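Local coordinates for GARP domain-containing protein (Trypanosoma brucei brucei TREU927, PDB 6XZ6) that serves as a receptor for the host complement regulator factor H and increases transmission of the trypanosome to tsetse flies, at residues E11-L16 with E129-L134; P27-E32 with N179-L184; V88-A93 with V192-A197. One frame throughout, in Å; residues are numbered along the deposited sequence.

Contact 1 (E11-L16 with E129-L134); sequences EQTKAL and ETIKQL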
ATOM      1  N   GLU A  11     -19.344  -3.003 -16.342  1.00 24.42           N
ATOM      2  CA  GLU A  11     -18.716  -3.947 -15.407  1.00 23.40           C
ATOM      3  C   GLU A  11     -17.218  -3.713 -15.376  1.00 23.16           C
ATOM      4  O   GLU A  11     -16.645  -3.662 -14.287  1.00 22.24           O
ATOM      5  CB  GLU A  11     -19.061  -5.424 -15.734  1.00 25.26           C
ATOM      6  CG  GLU A  11     -20.339  -5.923 -15.065  1.00 43.78           C
ATOM      7  CD  GLU A  11     -20.684  -5.361 -13.684  1.00 82.83           C
ATOM      8  OE1 GLU A  11     -21.671  -4.591 -13.584  1.00 81.48           O
ATOM      9  OE2 GLU A  11     -19.960  -5.676 -12.707  1.00 77.52           O
ATOM     10  N   GLN A  12     -16.607  -3.495 -16.569  1.00 17.60           N
ATOM     11  CA  GLN A  12     -15.170  -3.198 -16.745  1.00 16.12           C
ATOM     12  C   GLN A  12     -14.774  -1.856 -16.148  1.00 20.49           C
ATOM     13  O   GLN A  12     -13.697  -1.764 -15.583  1.00 21.32           O
ATOM     14  CB  GLN A  12     -14.764  -3.205 -18.231  1.00 16.22           C
ATOM     15  CG  GLN A  12     -14.736  -4.576 -18.895  1.00 14.44           C
ATOM     16  CD  GLN A  12     -14.685  -4.478 -20.397  1.00 22.60           C
ATOM     17  OE1 GLN A  12     -14.395  -3.429 -21.006  1.00 18.63           O
ATOM     18  NE2 GLN A  12     -14.971  -5.584 -21.021  1.00 15.57           N
ATOM     19  N   THR A  13     -15.595  -0.805 -16.338  1.00 18.16           N
ATOM     20  CA  THR A  13     -15.294   0.553 -15.853  1.00 19.30           C
ATOM     21  C   THR A  13     -15.332   0.578 -14.312  1.00 24.35           C
ATOM     22  O   THR A  13     -14.482   1.210 -13.706  1.00 23.37           O
ATOM     23  CB  THR A  13     -16.187   1.605 -16.551  1.00 28.76           C
ATOM     24  OG1 THR A  13     -16.007   1.469 -17.953  1.00 29.38           O
ATOM     25  CG2 THR A  13     -15.834   3.040 -16.162  1.00 29.51           C
ATOM     26  N   LYS A  14     -16.288  -0.167 -13.701  1.00 21.06           N
ATOM     27  CA  LYS A  14     -16.454  -0.337 -12.266  1.00 20.48           C
ATOM     28  C   LYS A  14     -15.213  -1.014 -11.668  1.00 24.63           C
ATOM     29  O   LYS A  14     -14.745  -0.578 -10.631  1.00 24.40           O
ATOM     30  CB  LYS A  14     -17.706  -1.183 -11.984  1.00 23.23           C
ATOM     31  CG  LYS A  14     -19.019  -0.404 -11.890  1.00 15.98           C
ATOM     32  CD  LYS A  14     -20.184  -1.344 -11.847  1.00 19.37           C
ATOM     33  CE  LYS A  14     -21.477  -0.697 -11.424  1.00 46.96           C
ATOM     34  NZ  LYS A  14     -22.603  -1.689 -11.365  1.00 59.64           N
ATOM     35  N   ALA A  15     -14.666  -2.060 -12.333  1.00 22.04           N
ATOM     36  CA  ALA A  15     -13.465  -2.800 -11.911  1.00 20.44           C
ATOM     37  C   ALA A  15     -12.225  -1.924 -11.917  1.00 23.44           C
ATOM     38  O   ALA A  15     -11.441  -2.015 -10.987  1.00 23.95           O
ATOM     39  CB  ALA A  15     -13.254  -3.997 -12.794  1.00 21.40           C
ATOM     40  N   LEU A  16     -12.058  -1.054 -12.930  1.00 19.61           N
ATOM     41  CA  LEU A  16     -10.972  -0.061 -13.039  1.00 18.24           C
ATOM     42  C   LEU A  16     -11.062   0.954 -11.897  1.00 24.80           C
ATOM     43  O   LEU A  16     -10.063   1.305 -11.294  1.00 25.15           O
ATOM     44  CB  LEU A  16     -11.049   0.694 -14.396  1.00 17.16           C
ATOM     45  CG  LEU A  16     -10.711  -0.077 -15.692  1.00 18.19           C
ATOM     46  CD1 LEU A  16     -10.842   0.818 -16.873  1.00 17.64           C
ATOM     47  CD2 LEU A  16      -9.292  -0.597 -15.672  1.00 16.55           C
ATOM     48  N   GLU A 129     -23.762   7.376 -21.132  1.00 23.18           N
ATOM     49  CA  GLU A 129     -23.582   8.545 -20.294  1.00 23.14           C
ATOM     50  C   GLU A 129     -23.427   8.080 -18.820  1.00 27.61           C
ATOM     51  O   GLU A 129     -22.828   8.801 -18.016  1.00 29.41           O
ATOM     52  CB  GLU A 129     -24.710   9.545 -20.576  1.00 25.71           C
ATOM     53  CG  GLU A 129     -24.410  11.015 -20.340  1.00 42.11           C
ATOM     54  CD  GLU A 129     -23.095  11.606 -20.800  1.00 58.88           C
ATOM     55  OE1 GLU A 129     -22.281  12.002 -19.928  1.00 48.31           O
ATOM     56  OE2 GLU A 129     -22.868  11.636 -22.032  1.00 42.55           O
ATOM     57  N   THR A 130     -23.886   6.837 -18.501  1.00 21.78           N
ATOM     58  CA  THR A 130     -23.739   6.160 -17.198  1.00 20.47           C
ATOM     59  C   THR A 130     -22.252   5.794 -16.985  1.00 24.38           C
ATOM     60  O   THR A 130     -21.686   6.093 -15.937  1.00 24.93           O
ATOM     61  CB  THR A 130     -24.594   4.891 -17.169  1.00 22.21           C
ATOM     62  OG1 THR A 130     -25.950   5.230 -17.415  1.00 22.39           O
ATOM     63  CG2 THR A 130     -24.474   4.120 -15.861  1.00 20.86           C
ATOM     64  N   ILE A 131     -21.630   5.145 -17.989  1.00 20.91           N
ATOM     65  CA  ILE A 131     -20.205   4.768 -18.004  1.00 19.40           C
ATOM     66  C   ILE A 131     -19.312   6.027 -17.879  1.00 24.13           C
ATOM     67  O   ILE A 131     -18.409   6.029 -17.050  1.00 25.17           O
ATOM     68  CB  ILE A 131     -19.871   3.900 -19.255  1.00 21.81           C
ATOM     69  CG1 ILE A 131     -20.727   2.604 -19.270  1.00 22.32           C
ATOM     70  CG2 ILE A 131     -18.366   3.591 -19.345  1.00 22.65           C
ATOM     71  CD1 ILE A 131     -20.908   1.921 -20.645  1.00 21.43           C
ATOM     72  N   LYS A 132     -19.596   7.099 -18.662  1.00 21.22           N
ATOM     73  CA  LYS A 132     -18.866   8.384 -18.632  1.00 21.42           C
ATOM     74  C   LYS A 132     -19.043   9.034 -17.266  1.00 27.91           C
ATOM     75  O   LYS A 132     -18.089   9.644 -16.765  1.00 28.03           O
ATOM     76  CB  LYS A 132     -19.390   9.369 -19.684  1.00 21.76           C
ATOM     77  CG  LYS A 132     -18.895   9.163 -21.081  1.00 16.03           C
ATOM     78  CD  LYS A 132     -19.458  10.277 -21.965  1.00 25.59           C
ATOM     79  CE  LYS A 132     -19.200  10.016 -23.434  1.00 38.11           C
ATOM     80  NZ  LYS A 132     -20.223  10.678 -24.292  1.00 56.39           N
ATOM     81  N   GLN A 133     -20.266   8.892 -16.661  1.00 23.97           N
ATOM     82  CA  GLN A 133     -20.555   9.482 -15.348  1.00 24.91           C
ATOM     83  C   GLN A 133     -19.819   8.781 -14.222  1.00 29.92           C
ATOM     84  O   GLN A 133     -19.314   9.461 -13.327  1.00 30.72           O
ATOM     85  CB  GLN A 133     -22.048   9.515 -15.061  1.00 27.13           C
ATOM     86  CG  GLN A 133     -22.390  10.252 -13.790  1.00 30.93           C
ATOM     87  CD  GLN A 133     -23.749   9.907 -13.325  1.00 43.83           C
ATOM     88  OE1 GLN A 133     -24.007   8.817 -12.815  1.00 38.34           O
ATOM     89  NE2 GLN A 133     -24.642  10.830 -13.513  1.00 44.75           N
ATOM     90  N   LEU A 134     -19.754   7.430 -14.269  1.00 26.15           N
ATOM     91  CA  LEU A 134     -19.061   6.616 -13.266  1.00 25.69           C
ATOM     92  C   LEU A 134     -17.562   6.930 -13.252  1.00 31.18           C
ATOM     93  O   LEU A 134     -17.009   7.154 -12.178  1.00 32.00           O
ATOM     94  CB  LEU A 134     -19.337   5.116 -13.478  1.00 24.54           C
ATOM     95  CG  LEU A 134     -18.368   4.150 -12.796  1.00 28.82           C
ATOM     96  CD1 LEU A 134     -18.673   3.986 -11.334  1.00 28.95           C
ATOM     97  CD2 LEU A 134     -18.380   2.816 -13.465  1.00 32.89           C
TER

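Contact 2 (P27-E32 with N179-L184); sequences PLLTEE and NKLEEL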
ATOM      1  N   PRO A  27      -0.683   4.705  -0.551  1.00 18.83           N
ATOM      2  CA  PRO A  27       0.408   5.550  -0.023  1.00 18.72           C
ATOM      3  C   PRO A  27       0.051   6.318   1.259  1.00 27.03           C
ATOM      4  O   PRO A  27       0.941   6.683   2.049  1.00 29.25           O
ATOM      5  CB  PRO A  27       0.691   6.525  -1.167  1.00 19.89           C
ATOM      6  CG  PRO A  27      -0.004   6.040  -2.310  1.00 23.09           C
ATOM      7  CD  PRO A  27      -1.148   5.221  -1.847  1.00 19.66           C
ATOM      8  N   LEU A  28      -1.251   6.585   1.450  1.00 23.09           N
ATOM      9  CA  LEU A  28      -1.779   7.287   2.615  1.00 24.15           C
ATOM     10  C   LEU A  28      -1.753   6.331   3.819  1.00 29.29           C
ATOM     11  O   LEU A  28      -1.346   6.705   4.904  1.00 31.85           O
ATOM     12  CB  LEU A  28      -3.204   7.788   2.329  1.00 24.94           C
ATOM     13  CG  LEU A  28      -3.514   8.389   0.941  1.00 27.73           C
ATOM     14  CD1 LEU A  28      -5.013   8.644   0.792  1.00 27.58           C
ATOM     15  CD2 LEU A  28      -2.748   9.660   0.703  1.00 29.26           C
ATOM     16  N   LEU A  29      -2.122   5.086   3.598  1.00 24.59           N
ATOM     17  CA  LEU A  29      -2.112   3.982   4.549  1.00 24.36           C
ATOM     18  C   LEU A  29      -0.664   3.653   4.987  1.00 27.61           C
ATOM     19  O   LEU A  29      -0.415   3.600   6.182  1.00 29.92           O
ATOM     20  CB  LEU A  29      -2.741   2.793   3.822  1.00 23.50           C
ATOM     21  CG  LEU A  29      -3.125   1.579   4.597  1.00 28.84           C
ATOM     22  CD1 LEU A  29      -4.332   0.919   3.948  1.00 28.74           C
ATOM     23  CD2 LEU A  29      -1.966   0.596   4.646  1.00 31.61           C
ATOM     24  N   THR A  30       0.287   3.465   4.044  1.00 21.46           N
ATOM     25  CA  THR A  30       1.689   3.161   4.363  1.00 20.79           C
ATOM     26  C   THR A  30       2.309   4.255   5.207  1.00 26.12           C
ATOM     27  O   THR A  30       3.116   3.940   6.061  1.00 27.96           O
ATOM     28  CB  THR A  30       2.558   2.895   3.113  1.00 28.89           C
ATOM     29  OG1 THR A  30       2.622   4.076   2.311  1.00 38.31           O
ATOM     30  CG2 THR A  30       2.095   1.708   2.293  1.00 22.27           C
ATOM     31  N   GLU A  31       1.948   5.529   4.970  1.00 22.20           N
ATOM     32  CA  GLU A  31       2.449   6.687   5.723  1.00 23.49           C
ATOM     33  C   GLU A  31       1.954   6.679   7.168  1.00 28.78           C
ATOM     34  O   GLU A  31       2.711   7.033   8.068  1.00 29.35           O
ATOM     35  CB  GLU A  31       2.022   7.973   5.038  1.00 26.48           C
ATOM     36  CG  GLU A  31       2.860   9.180   5.383  1.00 44.92           C
ATOM     37  CD  GLU A  31       2.370  10.435   4.689  1.00 71.35           C
ATOM     38  OE1 GLU A  31       3.040  10.879   3.728  1.00 79.65           O
ATOM     39  OE2 GLU A  31       1.308  10.962   5.091  1.00 60.14           O
ATOM     40  N   GLU A  32       0.683   6.270   7.399  1.00 24.95           N
ATOM     41  CA  GLU A  32       0.102   6.176   8.742  1.00 24.55           C
ATOM     42  C   GLU A  32       0.850   5.106   9.542  1.00 25.10           C
ATOM     43  O   GLU A  32       1.189   5.335  10.703  1.00 25.53           O
ATOM     44  CB  GLU A  32      -1.397   5.893   8.660  1.00 26.12           C
ATOM     45  CG  GLU A  32      -2.169   7.041   8.029  1.00 39.77           C
ATOM     46  CD  GLU A  32      -3.671   7.062   8.232  1.00 58.75           C
ATOM     47  OE1 GLU A  32      -4.407   6.568   7.342  1.00 41.79           O
ATOM     48  OE2 GLU A  32      -4.110   7.615   9.266  1.00 55.72           O
ATOM     49  N   ASN A 179       0.416  -9.683   0.109  1.00 25.44           N
ATOM     50  CA  ASN A 179       1.301 -10.297   1.116  1.00 25.31           C
ATOM     51  C   ASN A 179       2.170  -9.247   1.825  1.00 28.87           C
ATOM     52  O   ASN A 179       2.394  -9.340   3.030  1.00 31.18           O
ATOM     53  CB  ASN A 179       2.171 -11.425   0.515  1.00 23.82           C
ATOM     54  CG  ASN A 179       1.382 -12.628   0.036  1.00 65.31           C
ATOM     55  OD1 ASN A 179       0.353 -13.015   0.619  1.00 70.96           O
ATOM     56  ND2 ASN A 179       1.846 -13.257  -1.040  1.00 55.61           N
ATOM     57  N   LYS A 180       2.666  -8.265   1.081  1.00 21.65           N
ATOM     58  CA  LYS A 180       3.477  -7.189   1.625  1.00 19.91           C
ATOM     59  C   LYS A 180       2.629  -6.313   2.567  1.00 25.31           C
ATOM     60  O   LYS A 180       3.126  -5.862   3.590  1.00 26.99           O
ATOM     61  CB  LYS A 180       4.083  -6.358   0.485  1.00 20.37           C
ATOM     62  CG  LYS A 180       5.559  -6.594   0.292  1.00 23.47           C
ATOM     63  CD  LYS A 180       5.893  -7.385  -0.935  1.00 29.74           C
ATOM     64  CE  LYS A 180       7.352  -7.780  -0.946  1.00 46.50           C
ATOM     65  NZ  LYS A 180       7.666  -8.697  -2.071  1.00 61.14           N
ATOM     66  N   LEU A 181       1.346  -6.112   2.245  1.00 21.51           N
ATOM     67  CA  LEU A 181       0.418  -5.340   3.063  1.00 21.18           C
ATOM     68  C   LEU A 181       0.103  -6.082   4.359  1.00 26.54           C
ATOM     69  O   LEU A 181       0.019  -5.441   5.391  1.00 30.12           O
ATOM     70  CB  LEU A 181      -0.855  -4.996   2.254  1.00 21.18           C
ATOM     71  CG  LEU A 181      -1.934  -4.119   2.908  1.00 26.20           C
ATOM     72  CD1 LEU A 181      -1.370  -2.786   3.420  1.00 26.28           C
ATOM     73  CD2 LEU A 181      -3.039  -3.848   1.937  1.00 27.73           C
ATOM     74  N   GLU A 182       0.023  -7.423   4.323  1.00 22.67           N
ATOM     75  CA  GLU A 182      -0.214  -8.293   5.481  1.00 24.21           C
ATOM     76  C   GLU A 182       0.992  -8.261   6.423  1.00 27.32           C
ATOM     77  O   GLU A 182       0.816  -8.181   7.634  1.00 27.94           O
ATOM     78  CB  GLU A 182      -0.458  -9.726   5.002  1.00 27.43           C
ATOM     79  CG  GLU A 182      -1.235 -10.602   5.977  1.00 51.71           C
ATOM     80  CD  GLU A 182      -1.455 -12.041   5.531  1.00 99.33           C
ATOM     81  OE1 GLU A 182      -1.435 -12.319   4.307  1.00 98.79           O
ATOM     82  OE2 GLU A 182      -1.657 -12.899   6.423  1.00105.40           O
ATOM     83  N   GLU A 183       2.206  -8.298   5.862  1.00 23.95           N
ATOM     84  CA  GLU A 183       3.469  -8.204   6.582  1.00 24.09           C
ATOM     85  C   GLU A 183       3.695  -6.796   7.109  1.00 28.75           C
ATOM     86  O   GLU A 183       4.390  -6.659   8.108  1.00 30.68           O
ATOM     87  CB  GLU A 183       4.645  -8.607   5.682  1.00 25.08           C
ATOM     88  CG  GLU A 183       4.747 -10.094   5.396  1.00 40.31           C
ATOM     89  CD  GLU A 183       5.796 -10.457   4.365  1.00 71.24           C
ATOM     90  OE1 GLU A 183       6.645 -11.330   4.666  1.00 87.52           O
ATOM     91  OE2 GLU A 183       5.774  -9.876   3.256  1.00 56.55           O
ATOM     92  N   LEU A 184       3.143  -5.743   6.447  1.00 23.95           N
ATOM     93  CA  LEU A 184       3.273  -4.344   6.914  1.00 23.53           C
ATOM     94  C   LEU A 184       2.480  -4.193   8.213  1.00 27.77           C
ATOM     95  O   LEU A 184       2.905  -3.480   9.119  1.00 26.24           O
ATOM     96  CB  LEU A 184       2.775  -3.307   5.857  1.00 22.70           C
ATOM     97  CG  LEU A 184       2.788  -1.796   6.262  1.00 24.95           C
ATOM     98  CD1 LEU A 184       4.149  -1.209   6.108  1.00 23.68           C
ATOM     99  CD2 LEU A 184       1.848  -0.980   5.406  1.00 26.20           C
TER

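Contact 3 (V88-A93 with V192-A197); sequences VRAEAA and VRAADA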
ATOM      1  N   VAL A  88      15.337  -2.518  20.935  1.00 20.28           N
ATOM      2  CA  VAL A  88      16.121  -3.111  19.851  1.00 18.98           C
ATOM      3  C   VAL A  88      15.171  -3.894  18.912  1.00 23.99           C
ATOM      4  O   VAL A  88      15.316  -3.823  17.683  1.00 23.52           O
ATOM      5  CB  VAL A  88      17.293  -3.970  20.392  1.00 20.67           C
ATOM      6  CG1 VAL A  88      17.877  -4.857  19.303  1.00 19.52           C
ATOM      7  CG2 VAL A  88      18.375  -3.087  21.007  1.00 20.05           C
ATOM      8  N   ARG A  89      14.183  -4.611  19.503  1.00 19.86           N
ATOM      9  CA  ARG A  89      13.164  -5.330  18.747  1.00 18.65           C
ATOM     10  C   ARG A  89      12.233  -4.355  18.001  1.00 23.68           C
ATOM     11  O   ARG A  89      11.817  -4.678  16.887  1.00 23.64           O
ATOM     12  CB  ARG A  89      12.374  -6.265  19.641  1.00 18.68           C
ATOM     13  CG  ARG A  89      13.091  -7.581  19.889  1.00 29.75           C
ATOM     14  CD  ARG A  89      12.228  -8.607  20.595  1.00 35.10           C
ATOM     15  NE  ARG A  89      11.813  -8.124  21.911  1.00 51.00           N
ATOM     16  CZ  ARG A  89      12.494  -8.341  23.028  1.00 55.46           C
ATOM     17  NH1 ARG A  89      13.594  -9.087  23.008  1.00 20.05           N
ATOM     18  NH2 ARG A  89      12.064  -7.835  24.184  1.00 46.55           N
ATOM     19  N   ALA A  90      11.964  -3.149  18.576  1.00 20.18           N
ATOM     20  CA  ALA A  90      11.167  -2.090  17.938  1.00 20.16           C
ATOM     21  C   ALA A  90      11.942  -1.462  16.765  1.00 26.67           C
ATOM     22  O   ALA A  90      11.321  -1.109  15.770  1.00 27.52           O
ATOM     23  CB  ALA A  90      10.750  -1.027  18.948  1.00 21.74           C
ATOM     24  N   GLU A  91      13.295  -1.392  16.847  1.00 24.67           N
ATOM     25  CA  GLU A  91      14.184  -0.925  15.747  1.00 24.87           C
ATOM     26  C   GLU A  91      14.022  -1.792  14.520  1.00 26.29           C
ATOM     27  O   GLU A  91      13.852  -1.276  13.416  1.00 25.74           O
ATOM     28  CB  GLU A  91      15.693  -0.978  16.128  1.00 27.10           C
ATOM     29  CG  GLU A  91      16.320   0.312  16.631  1.00 42.06           C
ATOM     30  CD  GLU A  91      16.550   1.413  15.617  1.00 73.42           C
ATOM     31  OE1 GLU A  91      17.367   2.312  15.922  1.00 87.40           O
ATOM     32  OE2 GLU A  91      15.914   1.396  14.535  1.00 63.75           O
ATOM     33  N   ALA A  92      14.128  -3.121  14.719  1.00 23.25           N
ATOM     34  CA  ALA A  92      14.004  -4.146  13.673  1.00 21.70           C
ATOM     35  C   ALA A  92      12.603  -4.176  13.101  1.00 25.29           C
ATOM     36  O   ALA A  92      12.470  -4.177  11.896  1.00 25.77           O
ATOM     37  CB  ALA A  92      14.392  -5.502  14.216  1.00 22.12           C
ATOM     38  N   ALA A  93      11.558  -4.096  13.932  1.00 22.03           N
ATOM     39  CA  ALA A  93      10.187  -4.088  13.413  1.00 21.17           C
ATOM     40  C   ALA A  93       9.877  -2.845  12.568  1.00 25.30           C
ATOM     41  O   ALA A  93       9.285  -3.008  11.504  1.00 25.85           O
ATOM     42  CB  ALA A  93       9.179  -4.261  14.538  1.00 22.47           C
ATOM     43  N   VAL A 192       4.630  -1.886  18.111  1.00 26.30           N
ATOM     44  CA  VAL A 192       3.733  -1.469  19.185  1.00 28.10           C
ATOM     45  C   VAL A 192       3.916  -2.393  20.401  1.00 33.36           C
ATOM     46  O   VAL A 192       4.023  -1.889  21.513  1.00 34.53           O
ATOM     47  CB  VAL A 192       2.266  -1.390  18.668  1.00 31.91           C
ATOM     48  CG1 VAL A 192       1.272  -1.219  19.797  1.00 33.82           C
ATOM     49  CG2 VAL A 192       2.094  -0.282  17.621  1.00 30.45           C
ATOM     50  N   ARG A 193       4.027  -3.732  20.171  1.00 28.77           N
ATOM     51  CA  ARG A 193       4.204  -4.770  21.203  1.00 28.26           C
ATOM     52  C   ARG A 193       5.496  -4.582  21.974  1.00 31.24           C
ATOM     53  O   ARG A 193       5.504  -4.719  23.194  1.00 34.61           O
ATOM     54  CB  ARG A 193       4.156  -6.166  20.575  1.00 27.40           C
ATOM     55  CG  ARG A 193       3.377  -7.181  21.387  1.00 46.33           C
ATOM     56  CD  ARG A 193       3.278  -8.548  20.715  1.00 66.93           C
ATOM     57  NE  ARG A 193       2.508  -8.522  19.462  1.00 74.65           N
ATOM     58  CZ  ARG A 193       3.017  -8.815  18.266  1.00 88.04           C
ATOM     59  NH1 ARG A 193       4.295  -9.173  18.146  1.00 72.42           N
ATOM     60  NH2 ARG A 193       2.255  -8.757  17.183  1.00 75.83           N
ATOM     61  N   ALA A 194       6.574  -4.239  21.273  1.00 24.30           N
ATOM     62  CA  ALA A 194       7.880  -3.986  21.851  1.00 24.17           C
ATOM     63  C   ALA A 194       7.907  -2.640  22.570  1.00 29.41           C
ATOM     64  O   ALA A 194       8.585  -2.511  23.577  1.00 31.29           O
ATOM     65  CB  ALA A 194       8.939  -4.041  20.760  1.00 23.51           C
ATOM     66  N   ALA A 195       7.147  -1.654  22.096  1.00 27.52           N
ATOM     67  CA  ALA A 195       7.036  -0.338  22.757  1.00 29.02           C
ATOM     68  C   ALA A 195       6.336  -0.490  24.096  1.00 35.80           C
ATOM     69  O   ALA A 195       6.730   0.152  25.065  1.00 38.27           O
ATOM     70  CB  ALA A 195       6.261   0.623  21.885  1.00 29.61           C
ATOM     71  N   ASP A 196       5.311  -1.361  24.153  1.00 34.04           N
ATOM     72  CA  ASP A 196       4.550  -1.669  25.378  1.00 37.33           C
ATOM     73  C   ASP A 196       5.424  -2.456  26.337  1.00 42.77           C
ATOM     74  O   ASP A 196       5.401  -2.190  27.533  1.00 44.82           O
ATOM     75  CB  ASP A 196       3.271  -2.486  25.067  1.00 39.97           C
ATOM     76  CG  ASP A 196       2.244  -1.804  24.164  1.00 55.46           C
ATOM     77  OD1 ASP A 196       2.305  -0.551  24.026  1.00 55.52           O
ATOM     78  OD2 ASP A 196       1.379  -2.527  23.590  1.00 64.92           O
ATOM     79  N   ALA A 197       6.203  -3.422  25.801  1.00 37.48           N
ATOM     80  CA  ALA A 197       7.146  -4.256  26.542  1.00 36.91           C
ATOM     81  C   ALA A 197       8.211  -3.391  27.229  1.00 41.81           C
ATOM     82  O   ALA A 197       8.511  -3.638  28.401  1.00 45.66           O
ATOM     83  CB  ALA A 197       7.799  -5.246  25.599  1.00 35.64           C
TER

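Contact 1 (E11-L16 with E129-L134)
Thr13 and Lys14 meet Ile131 and Leu134 across two parallel helix segments. The axes lie 9.9 Å apart and their N-to-C directions differ by just 1°. Apolar contact dominates. Leu134 does most of it through one branch, CD2. Leu134 CD2 lies 3.7 Å from Thr13 CG2. Leu134 CD2 is also 3.6 Å from Lys14 CG. Leu134 has CG anti to its backbone N (chi1 162°), which carries the branch toward the helix of Thr13. Leu134 and Thr13 lie alongside each other, pointing opposite ways. Lys14 instead is set roughly perpendicular to Leu134, and its aliphatic root takes part in the packing.

Thr13 also meets Ile131, again nearly perpendicular. Here Thr13 OG1 is 3.5 Å from Ile131 CG2, a plain van der Waals touch. Two polar ends of segment 11-16 have partners along their own helix. Thr13 OG1 is hydrogen-bonded to Glu9 O, one turn earlier. Lys14 NZ forms a long salt bridge of 3.8 Å with Glu11 OE1. Gln12 meets the bound factor H chain, its NE2 hydrogen-bonded to Glu18 O of that chain.

The disulfide between Cys17 and Cys138 joins the two chain regions just beyond the contact. Leu6, Glu9 and Leu10 of helix 4-61 extend the packing against helix 129-137. On its other sides, segment 11-16 packs on helix 148-161 and helix 67-125.

Contact 2 (P27-E32 with N179-L184)
The core of the elongated helical bundle is where Leu29 and Thr30 meet Leu181 and Leu184, near the middle of the chain. Leu29 packs through its CD2 methyl. Leu29 CD2 lies 3.6 Å from Leu181 CD1, and the two side chains are set roughly perpendicular. Leu29 CD2 is also 4.2 Å from Leu184 CD2. There the leucines lie alongside each other, pointing opposite ways. Thr30 adds its methyl, with Thr30 CG2 4.1 Å from Leu184 CD2.

All three leucines have CG anti to the backbone N. In Leu181 this torsion (chi1 -177°) brings the end of the side chain nearer to Leu29 than its CB direction alone would suggest.

The contact joins helix 4-61 to helix 165-208, two of the three long helices of the bundle. The segments run in broadly the same direction and cross at 26°. The segment axes come no closer than 11.8 Å, so side-chain ends do the touching. Segment 27-32 starts at a kink. Pro27 has no N-H to give to the preceding turn, and the N of Leu28 makes no such bond either.

The third long helix, 67-125, is tied in through Thr30. The threonine OG1 is hydrogen-bonded to Asp105 OD1, while its methyl stays on the leucine side. Val146, in a loop, packs on both Leu29 and Leu181.

Contact 3 (V88-A93 with V192-A197)
Arg89 O accepts the backbone N-H of Ala93, with 3.0 Å from Ala93 N to Arg89 O. This bond belongs to the turn of helix that presents Arg89 and Ala90 to Ala194. In the facing helix, Ala197 N is likewise 3.0 Å from Arg193 O. These bonds are internal to each helix; the contact between the helices is apolar.

Ala194 is its centre. Its single methyl points toward the other helix and lies against the backbone there. Ala194 CB is 3.8 Å from Ala90 N and 4.0 Å from Ala90 CB. Ala194 CB is also 4.2 Å from Arg89 CB, so it sits beside two consecutive residues. Arg89 touches with the root of its side chain, and its guanidinium end plays no part in this pairing.

With only alanine side chains facing each other at Ala90 and Ala194, the backbones come close. The CA atoms of Ala90 and Ala194 are 5.5 Å apart. The two segments run in roughly opposite directions, one on helix 67-125 and the other on helix 165-208. Thr191, one residue before segment 192-197, also packs on Ala90 and Ala93. Leu41 and Ser44 of helix 4-61 reach Ala90 as well, so all three long helices meet here.

The chemistry is that of close alanine packing: the helices approach closely through van der Waals contact, without a directional bond between them.

Overall arrangement
From the N terminus, helix 4-61 gives first the 11-16 segment of contact 1, then the 27-32 segment of contact 2. The chain turns back along helix 67-125, which supplies 88-93 to contact 3. Contact 1 closes first, at 129-134, across 112 residues. Helix 165-208 then closes contact 2 across 146 residues and contact 3 across 98. Every pair of contacts crosses; none nests. Contact 1 ties the short helix 129-137 to one end of the molecule. Contacts 2 and 3 bind helix 165-208 to the other two long helices. The centres of contacts 1 and 3 lie about 45 Å apart, on opposite sides of the chain's centre.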